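Local coordinates for chorismate mutase (Burkholderia thailandensis, PDB 6CNZ), which probably catalyses the rearrangement of chorismate to prephenate, a step on the way to phenylalanine and tyrosine, at residues A[18-23]-A[124-129]; A[73-78]-A[168-173]; A[33-38]-A[85-90]; A[80-85]-A[163-168]. All blocks are in the same frame, centred on the assembly; numbering follows the deposited sequence.

Contact 1. Residues A[18-23]-A[124-129]; sequences TNLVAL and AALARV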
# COMPACT_ATOMS: atom_id res chain seq x y z
N THR A 18 0.91 10.39 -8.83
CA THR A 18 1.23 10.05 -7.45
C THR A 18 0.45 8.82 -6.98
O THR A 18 1.01 7.93 -6.32
CB THR A 18 0.91 11.24 -6.55
OG1 THR A 18 1.50 12.43 -7.10
CG2 THR A 18 1.47 11.01 -5.15
N ASN A 19 -0.84 8.76 -7.32
CA ASN A 19 -1.65 7.61 -6.94
C ASN A 19 -1.19 6.35 -7.67
O ASN A 19 -1.14 5.26 -7.07
CB ASN A 19 -3.12 7.89 -7.23
CG ASN A 19 -3.81 8.58 -6.06
OD1 ASN A 19 -3.37 8.47 -4.92
ND2 ASN A 19 -4.92 9.24 -6.33
N LEU A 20 -0.80 6.50 -8.94
CA LEU A 20 -0.30 5.36 -9.71
C LEU A 20 0.96 4.78 -9.09
O LEU A 20 1.09 3.56 -8.94
CB LEU A 20 -0.04 5.80 -11.16
CG LEU A 20 0.31 4.67 -12.14
CD1 LEU A 20 -0.86 3.69 -12.22
CD2 LEU A 20 0.65 5.21 -13.51
N VAL A 21 1.92 5.64 -8.74
CA VAL A 21 3.15 5.20 -8.07
C VAL A 21 2.82 4.44 -6.78
O VAL A 21 3.33 3.34 -6.53
CB VAL A 21 4.07 6.41 -7.80
CG1 VAL A 21 5.31 6.01 -6.97
CG2 VAL A 21 4.48 7.05 -9.10
N ALA A 22 1.96 5.03 -5.94
CA ALA A 22 1.65 4.40 -4.66
C ALA A 22 1.06 3.02 -4.84
O ALA A 22 1.43 2.07 -4.14
CB ALA A 22 0.69 5.29 -3.86
N LEU A 23 0.15 2.87 -5.81
CA LEU A 23 -0.48 1.57 -6.00
C LEU A 23 0.49 0.57 -6.61
O LEU A 23 0.49 -0.62 -6.22
CB LEU A 23 -1.75 1.71 -6.84
CG LEU A 23 -2.92 2.41 -6.12
CD1 LEU A 23 -3.95 2.92 -7.14
CD2 LEU A 23 -3.57 1.51 -5.04
N ALA A 124 -7.86 1.55 -12.96
CA ALA A 124 -8.51 2.85 -12.79
C ALA A 124 -7.47 3.97 -12.62
O ALA A 124 -7.67 5.09 -13.12
CB ALA A 124 -9.45 2.81 -11.59
N ALA A 125 -6.37 3.69 -11.92
CA ALA A 125 -5.33 4.70 -11.76
C ALA A 125 -4.66 5.00 -13.10
O ALA A 125 -4.36 6.16 -13.40
CB ALA A 125 -4.29 4.25 -10.74
N LEU A 126 -4.41 3.96 -13.91
CA LEU A 126 -3.81 4.17 -15.22
C LEU A 126 -4.71 5.02 -16.11
O LEU A 126 -4.22 5.87 -16.87
CB LEU A 126 -3.53 2.81 -15.87
CG LEU A 126 -2.47 2.69 -16.97
CD1 LEU A 126 -1.09 3.10 -16.44
CD2 LEU A 126 -2.44 1.27 -17.48
N ALA A 127 -6.03 4.78 -16.05
CA ALA A 127 -6.97 5.57 -16.83
C ALA A 127 -6.82 7.06 -16.54
O ALA A 127 -6.98 7.89 -17.45
CB ALA A 127 -8.41 5.14 -16.53
N ARG A 128 -6.54 7.43 -15.29
CA ARG A 128 -6.37 8.85 -15.00
C ARG A 128 -5.04 9.37 -15.48
O ARG A 128 -4.90 10.58 -15.68
CB ARG A 128 -6.51 9.12 -13.50
CG ARG A 128 -7.95 9.00 -13.00
CD ARG A 128 -7.99 9.06 -11.49
NE ARG A 128 -9.29 8.64 -10.97
CZ ARG A 128 -9.58 8.60 -9.67
NH1 ARG A 128 -8.66 8.94 -8.78
NH2 ARG A 128 -10.78 8.19 -9.27
N VAL A 129 -4.05 8.50 -15.67
CA VAL A 129 -2.75 8.93 -16.16
C VAL A 129 -2.72 8.98 -17.69
O VAL A 129 -1.91 9.73 -18.26
CB VAL A 129 -1.67 8.00 -15.57
CG1 VAL A 129 -0.33 8.17 -16.26
CG2 VAL A 129 -1.54 8.29 -14.08
O HOH W 1 -5.70 9.38 -9.14
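Leu20 packs against Ala125, Leu126 and Val129 across two helices. The short axes run 9.1 Å apart and nearly antiparallel, at 149°. Leu20 has CG anti to its backbone N (chi1 -172°), and the two methyls of its fork do different work. Leu20 CD1 sits 3.8 Å from Ala125 CB and also lies near the backbone N of Leu126. Leu20 CD2 reaches Val129 CG2 at 3.8 Å, with the two side chains at about a right angle. Leu20 CD2 is also 4.0 Å from Leu126 CD1, met at a slant. Leu23 comes to Ala125 from one turn further along, with Leu23 CD1 3.9 Å from Ala125 CB. The small Ala125 methyl therefore takes one methyl from each leucine.

The polar part is bridged by water. Water 1 accepts from Asn19 ND2 at 2.9 Å. Water 1 also accepts from Arg128 NH1 at 3.0 Å, lying in the guanidinium plane at its edge. Arg128 also reaches Thr151 and Asn148 of the second subunit, so this end borders the dimer interface. On the apolar side, Phe75 and Tyr71 of helix 69-96 and Val170 of the C-terminal loop pack against the joint between helices 15-29 and 107-129.

Contact 2. Residues A[73-78]-A[168-173]; sequences RTFFDD and SHVCAA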
# COMPACT_ATOMS: atom_id res chain seq x y z
N ARG A 73 -2.11 -3.53 -21.14
CA ARG A 73 -1.41 -4.81 -21.18
C ARG A 73 0.08 -4.62 -20.96
O ARG A 73 0.69 -5.28 -20.10
CB ARG A 73 -1.66 -5.52 -22.51
CG ARG A 73 -0.97 -6.89 -22.59
CD ARG A 73 -0.94 -7.47 -24.01
NE ARG A 73 -0.44 -8.85 -23.95
CZ ARG A 73 -1.21 -9.92 -23.77
NH1 ARG A 73 -2.53 -9.77 -23.65
NH2 ARG A 73 -0.68 -11.13 -23.72
N THR A 74 0.69 -3.70 -21.71
CA THR A 74 2.10 -3.40 -21.52
C THR A 74 2.40 -3.01 -20.08
O THR A 74 3.38 -3.49 -19.49
CB THR A 74 2.53 -2.28 -22.47
OG1 THR A 74 2.43 -2.75 -23.81
CG2 THR A 74 3.97 -1.87 -22.19
N PHE A 75 1.57 -2.14 -19.49
CA PHE A 75 1.77 -1.75 -18.10
C PHE A 75 1.75 -2.97 -17.19
O PHE A 75 2.53 -3.04 -16.23
CB PHE A 75 0.70 -0.74 -17.68
CG PHE A 75 0.80 -0.31 -16.23
CD1 PHE A 75 1.76 0.62 -15.84
CD2 PHE A 75 -0.07 -0.81 -15.28
CE1 PHE A 75 1.86 1.04 -14.52
CE2 PHE A 75 0.01 -0.39 -13.95
CZ PHE A 75 0.98 0.53 -13.56
N PHE A 76 0.89 -3.95 -17.48
CA PHE A 76 0.87 -5.12 -16.60
C PHE A 76 1.96 -6.12 -16.95
O PHE A 76 2.45 -6.80 -16.05
CB PHE A 76 -0.53 -5.75 -16.57
CG PHE A 76 -1.44 -5.14 -15.53
CD1 PHE A 76 -2.12 -3.96 -15.78
CD2 PHE A 76 -1.57 -5.73 -14.28
CE1 PHE A 76 -2.94 -3.38 -14.81
CE2 PHE A 76 -2.39 -5.15 -13.30
CZ PHE A 76 -3.08 -3.98 -13.57
N ASP A 77 2.40 -6.17 -18.21
CA ASP A 77 3.67 -6.83 -18.51
C ASP A 77 4.77 -6.35 -17.57
O ASP A 77 5.52 -7.16 -17.02
CB ASP A 77 4.10 -6.58 -19.96
CG ASP A 77 3.40 -7.49 -20.96
OD1 ASP A 77 2.89 -8.56 -20.55
OD2 ASP A 77 3.37 -7.13 -22.16
N ASP A 78 4.84 -5.02 -17.37
CA ASP A 78 5.85 -4.44 -16.49
C ASP A 78 5.61 -4.78 -15.01
O ASP A 78 6.58 -4.91 -14.25
CB ASP A 78 5.90 -2.92 -16.67
CG ASP A 78 6.52 -2.50 -18.00
OD1 ASP A 78 7.28 -3.29 -18.59
OD2 ASP A 78 6.26 -1.37 -18.45
N SER A 168 8.01 1.68 -16.19
CA SER A 168 8.91 2.04 -17.27
C SER A 168 8.20 2.26 -18.61
O SER A 168 8.85 2.71 -19.56
CB SER A 168 10.02 0.98 -17.42
OG SER A 168 9.52 -0.26 -17.91
N HIS A 169 6.89 2.01 -18.71
CA HIS A 169 6.15 2.35 -19.93
C HIS A 169 4.89 3.15 -19.61
O HIS A 169 3.91 3.10 -20.36
CB HIS A 169 5.79 1.11 -20.74
CG HIS A 169 6.98 0.32 -21.17
ND1 HIS A 169 7.56 -0.65 -20.37
CD2 HIS A 169 7.73 0.38 -22.30
CE1 HIS A 169 8.60 -1.17 -21.00
NE2 HIS A 169 8.73 -0.56 -22.17
N VAL A 170 4.92 3.93 -18.53
CA VAL A 170 3.81 4.82 -18.24
C VAL A 170 3.80 5.99 -19.21
O VAL A 170 2.74 6.40 -19.71
CB VAL A 170 3.88 5.29 -16.77
CG1 VAL A 170 2.92 6.45 -16.52
CG2 VAL A 170 3.54 4.13 -15.84
N CYS A 171 4.97 6.55 -19.50
CA CYS A 171 5.10 7.65 -20.45
C CYS A 171 5.62 7.12 -21.77
O CYS A 171 6.46 6.21 -21.79
CB CYS A 171 6.04 8.75 -19.95
SG CYS A 171 5.66 9.47 -18.34
N ALA A 172 5.12 7.69 -22.86
CA ALA A 172 5.55 7.26 -24.18
C ALA A 172 7.06 7.32 -24.33
O ALA A 172 7.69 6.35 -24.77
CB ALA A 172 4.86 8.13 -25.24
N ALA A 173 7.67 8.44 -23.94
CA ALA A 173 9.12 8.59 -24.08
C ALA A 173 9.90 7.61 -23.20
O ALA A 173 10.10 7.83 -22.00
CB ALA A 173 9.54 10.03 -23.76
O HOH W 2 5.22 0.63 -17.06
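A His-carboxylate pair, His169 with Asp78, joins the loop after helix 157-166 to helix 69-96. His169 ND1 donates to Asp78 OD2 with an N-H...O angle of 156°. The modelled separation of His169 ND1 and Asp78 OD2, 2.4 Å, is very short, so its exact value is doubtful. The carboxylate oxygen meets the imidazole at its edge, near the ring plane. The carboxylate and ring planes are nearly coplanar, 21° apart. Water 2 adds a second link. Water 2 donates to Asp78 OD2 at 2.6 Å, and water 2 accepts from the backbone N of His169 at 2.7 Å. OD2 thus takes both the ring donor and water 2, and the two would help to hold the carboxylate.

Apolar contacts flank the pair. Thr74 turns its methyl to the loop, with CG2 anti to the backbone N, and Thr74 CG2 lies 3.8 Å from His169 CB. Its hydroxyl bonds back to Ala70 O in its own helix. Phe75 and Val170 lie side by side, with Phe75 CE1 3.8 Å from Val170 CG2.

Past Val170 the chain is held by the disulfide of Cys171 with Cys138, at the start of helix 138-153. A C-terminal tail fastened by a disulfide onto an all-helical body is consistent with the secreted class of type II (AroQ) chorismate mutases.

Contact 3. Residues A[33-38]-A[85-90]; sequences PVAHWK and QLQNAL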
# COMPACT_ATOMS: atom_id res chain seq x y z
N PRO A 33 5.74 -11.71 0.08
CA PRO A 33 5.01 -12.91 0.52
C PRO A 33 4.76 -13.92 -0.60
O PRO A 33 4.68 -15.12 -0.32
CB PRO A 33 3.70 -12.36 1.10
CG PRO A 33 3.56 -10.98 0.57
CD PRO A 33 4.99 -10.48 0.42
N VAL A 34 4.64 -13.49 -1.85
CA VAL A 34 4.62 -14.46 -2.95
C VAL A 34 5.92 -15.25 -2.96
O VAL A 34 5.92 -16.48 -2.98
CB VAL A 34 4.39 -13.75 -4.31
CG1 VAL A 34 4.48 -14.76 -5.44
CG2 VAL A 34 3.04 -13.03 -4.36
N ALA A 35 7.05 -14.54 -2.95
CA ALA A 35 8.35 -15.20 -2.97
C ALA A 35 8.49 -16.14 -1.79
O ALA A 35 8.92 -17.29 -1.94
CB ALA A 35 9.48 -14.16 -2.96
N HIS A 36 8.14 -15.65 -0.59
CA HIS A 36 8.22 -16.45 0.63
C HIS A 36 7.40 -17.74 0.50
O HIS A 36 7.89 -18.84 0.79
CB HIS A 36 7.76 -15.58 1.80
CG HIS A 36 8.00 -16.16 3.17
ND1 HIS A 36 7.72 -15.46 4.32
CD2 HIS A 36 8.49 -17.36 3.56
CE1 HIS A 36 8.01 -16.21 5.37
NE2 HIS A 36 8.48 -17.37 4.94
N TRP A 37 6.17 -17.64 0.02
CA TRP A 37 5.36 -18.84 -0.19
C TRP A 37 6.01 -19.79 -1.21
O TRP A 37 6.07 -21.01 -0.99
CB TRP A 37 3.96 -18.45 -0.65
CG TRP A 37 3.03 -19.60 -0.71
CD1 TRP A 37 2.23 -20.07 0.31
CD2 TRP A 37 2.78 -20.45 -1.84
NE1 TRP A 37 1.50 -21.15 -0.14
CE2 TRP A 37 1.82 -21.41 -1.45
CE3 TRP A 37 3.28 -20.50 -3.15
CZ2 TRP A 37 1.36 -22.41 -2.31
CZ3 TRP A 37 2.81 -21.49 -4.02
CH2 TRP A 37 1.86 -22.43 -3.59
N LYS A 38 6.52 -19.25 -2.32
CA LYS A 38 7.16 -20.09 -3.34
C LYS A 38 8.46 -20.71 -2.85
O LYS A 38 8.79 -21.84 -3.24
CB LYS A 38 7.40 -19.26 -4.60
CG LYS A 38 6.10 -18.89 -5.33
CD LYS A 38 6.37 -18.10 -6.61
CE LYS A 38 5.16 -18.07 -7.55
NZ LYS A 38 5.20 -16.87 -8.44
N GLN A 85 11.34 -9.95 -10.97
CA GLN A 85 12.65 -9.40 -10.62
C GLN A 85 12.85 -9.37 -9.11
O GLN A 85 13.87 -9.85 -8.60
CB GLN A 85 12.75 -7.99 -11.22
CG GLN A 85 14.09 -7.31 -11.14
CD GLN A 85 13.98 -5.87 -11.61
OE1 GLN A 85 13.20 -5.57 -12.51
NE2 GLN A 85 14.70 -4.97 -10.97
N LEU A 86 11.90 -8.79 -8.38
CA LEU A 86 12.01 -8.75 -6.93
C LEU A 86 12.07 -10.16 -6.34
O LEU A 86 12.91 -10.44 -5.47
CB LEU A 86 10.83 -7.96 -6.34
CG LEU A 86 10.84 -7.72 -4.82
CD1 LEU A 86 12.23 -7.33 -4.34
CD2 LEU A 86 9.85 -6.62 -4.43
N GLN A 87 11.19 -11.06 -6.79
CA GLN A 87 11.17 -12.42 -6.23
C GLN A 87 12.50 -13.13 -6.47
O GLN A 87 13.00 -13.83 -5.59
CB GLN A 87 10.02 -13.25 -6.84
CG GLN A 87 8.59 -12.75 -6.52
CD GLN A 87 7.53 -13.55 -7.29
OE1 GLN A 87 7.54 -14.78 -7.26
NE2 GLN A 87 6.65 -12.86 -8.01
N ASN A 88 13.07 -12.98 -7.66
CA ASN A 88 14.37 -13.59 -7.92
C ASN A 88 15.45 -13.00 -7.03
O ASN A 88 16.32 -13.73 -6.53
CB ASN A 88 14.73 -13.45 -9.39
CG ASN A 88 14.19 -14.61 -10.21
OD1 ASN A 88 14.58 -15.75 -9.98
ND2 ASN A 88 13.25 -14.33 -11.12
N ALA A 89 15.41 -11.68 -6.80
CA ALA A 89 16.36 -11.06 -5.89
C ALA A 89 16.22 -11.61 -4.47
O ALA A 89 17.22 -11.86 -3.79
CB ALA A 89 16.19 -9.53 -5.92
N LEU A 90 14.98 -11.83 -4.01
CA LEU A 90 14.77 -12.42 -2.69
C LEU A 90 15.30 -13.85 -2.63
O LEU A 90 15.99 -14.23 -1.68
CB LEU A 90 13.28 -12.36 -2.31
CG LEU A 90 12.69 -10.96 -2.09
CD1 LEU A 90 11.14 -10.94 -2.12
CD2 LEU A 90 13.20 -10.37 -0.79
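Gln87 and Ala35 have the most surface buried in this crossing of helices 31-41 and 69-96, and Leu90 follows. The short axes are 9.2 Å apart and cross at -50°. The backbones come closest where Ala35 CA lies 5.1 Å from Gln87 CA. The small Ala35 side chain suits this close approach. Ala35 CB touches Leu90 CD1 at 3.7 Å and Gln87 CG at 3.9 Å.

Gln87 leaves its helix with CG beside the backbone N (chi1 -64°) and then runs extended. This carries the amide past Ala35 to Val34 and Lys38. Val34 CG1 rests against the amide end, 3.6 Å from Gln87 OE1. Lys38 crosses the glutamine at a slant and brings its CD methylene near OE1. A weak hydrogen bond runs from Lys38 NZ to Gln87 OE1 at 3.4 Å.

Both polar ends have stronger partners outside the two segments. Gln87 NE2 bonds to Ser83 OG one turn back in its helix, and Lys38 NZ bonds to Ile45 O. A bound nitrate, probably from the crystallisation liquor, lies about 4 Å from the Lys38 side chain. The chemistry is mixed: Ala35 and Leu90 with the Gln87 methylenes supply the apolar seam, while the Gln87 amide is only lightly tied to the lysine. Lys38 and Gln87 probably line the chorismate pocket, as in AroQ relatives, and the nitrate would suit an anion site there.

Contact 4. Residues A[80-85]-A[163-168]; sequences IAASKQ and LGTALS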
# COMPACT_ATOMS: atom_id res chain seq x y z
N ILE A 80 4.29 -7.59 -13.84
CA ILE A 80 4.77 -8.97 -13.77
C ILE A 80 6.30 -9.01 -13.78
O ILE A 80 6.93 -9.64 -12.91
CB ILE A 80 4.16 -9.79 -14.93
CG1 ILE A 80 2.65 -9.92 -14.74
CG2 ILE A 80 4.84 -11.17 -15.07
CD1 ILE A 80 1.90 -10.30 -16.02
N ALA A 81 6.93 -8.34 -14.76
CA ALA A 81 8.40 -8.30 -14.81
C ALA A 81 8.99 -7.81 -13.49
O ALA A 81 9.99 -8.36 -13.01
CB ALA A 81 8.86 -7.39 -15.95
N ALA A 82 8.40 -6.76 -12.93
CA ALA A 82 8.90 -6.17 -11.68
C ALA A 82 8.73 -7.13 -10.51
O ALA A 82 9.63 -7.27 -9.67
CB ALA A 82 8.16 -4.86 -11.40
N SER A 83 7.58 -7.80 -10.45
CA SER A 83 7.36 -8.79 -9.40
C SER A 83 8.40 -9.91 -9.48
O SER A 83 9.05 -10.24 -8.49
CB SER A 83 5.94 -9.35 -9.52
OG SER A 83 5.68 -10.34 -8.54
N LYS A 84 8.60 -10.46 -10.68
CA LYS A 84 9.53 -11.58 -10.82
C LYS A 84 10.97 -11.15 -10.52
O LYS A 84 11.74 -11.90 -9.92
CB LYS A 84 9.42 -12.18 -12.23
CG LYS A 84 8.16 -13.01 -12.42
CD LYS A 84 7.79 -13.18 -13.88
CE LYS A 84 8.70 -14.15 -14.61
NZ LYS A 84 8.19 -14.42 -16.00
N GLN A 85 11.34 -9.95 -10.97
CA GLN A 85 12.65 -9.40 -10.62
C GLN A 85 12.85 -9.37 -9.11
O GLN A 85 13.87 -9.85 -8.60
CB GLN A 85 12.75 -7.99 -11.22
CG GLN A 85 14.09 -7.31 -11.14
CD GLN A 85 13.98 -5.87 -11.61
OE1 GLN A 85 13.20 -5.57 -12.51
NE2 GLN A 85 14.70 -4.97 -10.97
N LEU A 163 10.64 -1.21 -8.82
CA LEU A 163 9.59 -0.22 -9.01
C LEU A 163 9.84 0.60 -10.28
O LEU A 163 8.89 0.96 -10.98
CB LEU A 163 9.48 0.71 -7.80
CG LEU A 163 8.47 1.87 -7.79
CD1 LEU A 163 7.04 1.38 -7.85
CD2 LEU A 163 8.66 2.72 -6.54
N GLY A 164 11.11 0.85 -10.60
CA GLY A 164 11.43 1.50 -11.87
C GLY A 164 10.99 0.66 -13.06
O GLY A 164 10.37 1.16 -13.99
N THR A 165 11.29 -0.65 -13.02
CA THR A 165 10.78 -1.56 -14.04
C THR A 165 9.27 -1.44 -14.18
O THR A 165 8.74 -1.33 -15.29
CB THR A 165 11.16 -3.01 -13.70
OG1 THR A 165 12.58 -3.13 -13.64
CG2 THR A 165 10.62 -3.99 -14.74
N ALA A 166 8.56 -1.40 -13.05
CA ALA A 166 7.10 -1.43 -13.08
C ALA A 166 6.51 -0.18 -13.71
O ALA A 166 5.38 -0.22 -14.21
CB ALA A 166 6.54 -1.59 -11.66
N LEU A 167 7.22 0.93 -13.66
CA LEU A 167 6.70 2.19 -14.18
C LEU A 167 7.41 2.62 -15.46
O LEU A 167 7.40 3.80 -15.81
CB LEU A 167 6.81 3.27 -13.10
CG LEU A 167 6.03 2.86 -11.83
CD1 LEU A 167 6.39 3.72 -10.62
CD2 LEU A 167 4.53 2.90 -12.10
N SER A 168 8.01 1.68 -16.19
CA SER A 168 8.91 2.04 -17.27
C SER A 168 8.20 2.26 -18.61
O SER A 168 8.85 2.71 -19.56
CB SER A 168 10.02 0.98 -17.42
OG SER A 168 9.52 -0.26 -17.91
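Thr165 and Ala166 pack on Ala81, Ala82 and Gln85, joining helix 157-166 to the long helix 69-96 of this all-helical type II chorismate mutase fold. The backbones draw close, with Ala82 CA 5.3 Å from Ala166 CA. Two alanine methyls meet at this point: Ala82 CB is 3.7 Å from Ala166 CB.

Thr165 carries the polar part. Thr165 OG1 donates to Gln85 OE1 at 2.8 Å. The hydroxyl lies in the carbonyl plane on a lone pair, at a C=O...O angle of 131°. With chi1 at -60°, OG1 stands beside the threonine's own backbone N and CG2 lies anti to that N. The two branches thus divide the work. OG1 goes to the glutamine, while Thr165 CG2 reaches Ala81 CB at 4.0 Å and lies equally near the backbone N of Ala82. The extended Gln85 chain crosses the threonine obliquely to present its oxygen.

Outside this shell, Gln79 NE2 bonds to Ala166 O, a further tie between the same two helices. Helix 15-29 covers an adjoining side, where Leu28 touches both Ala82 and Leu163. Leu163 also packs on Trp149 of helix 138-153.

Just past Ala166 the helix gives out, and Leu167 is the first residue to leave helical angles. Thr165 O is gripped twice there. Ser168 N donates to Thr165 O at 3.2 Å. Ser168 OG donates to Thr165 O at 2.9 Å, tilted 19° from the carbonyl plane.

Contacts 1 and 3 are buried and lie on opposite sides of the chain's centre; contacts 2 and 4 are partly buried. Helix 69-96 is common to contacts 2, 3 and 4, while contact 1 joins two other helices. The apolar sides of contacts 1 and 2 adjoin, with Val129 CG1 3.7 Å from Val170 CG1. Contacts 2 and 4 follow each other along helix 69-96 and share Ser168. Contacts 3 and 4 share Gln85. Chemistry varies with place. Contact 1 is mainly aliphatic, with a water bridge near the second subunit. Contact 2 has a histidine-carboxylate hydrogen bond, contact 3 has a weak lysine-amide bond, and contact 4 a neutral hydroxyl-amide bond.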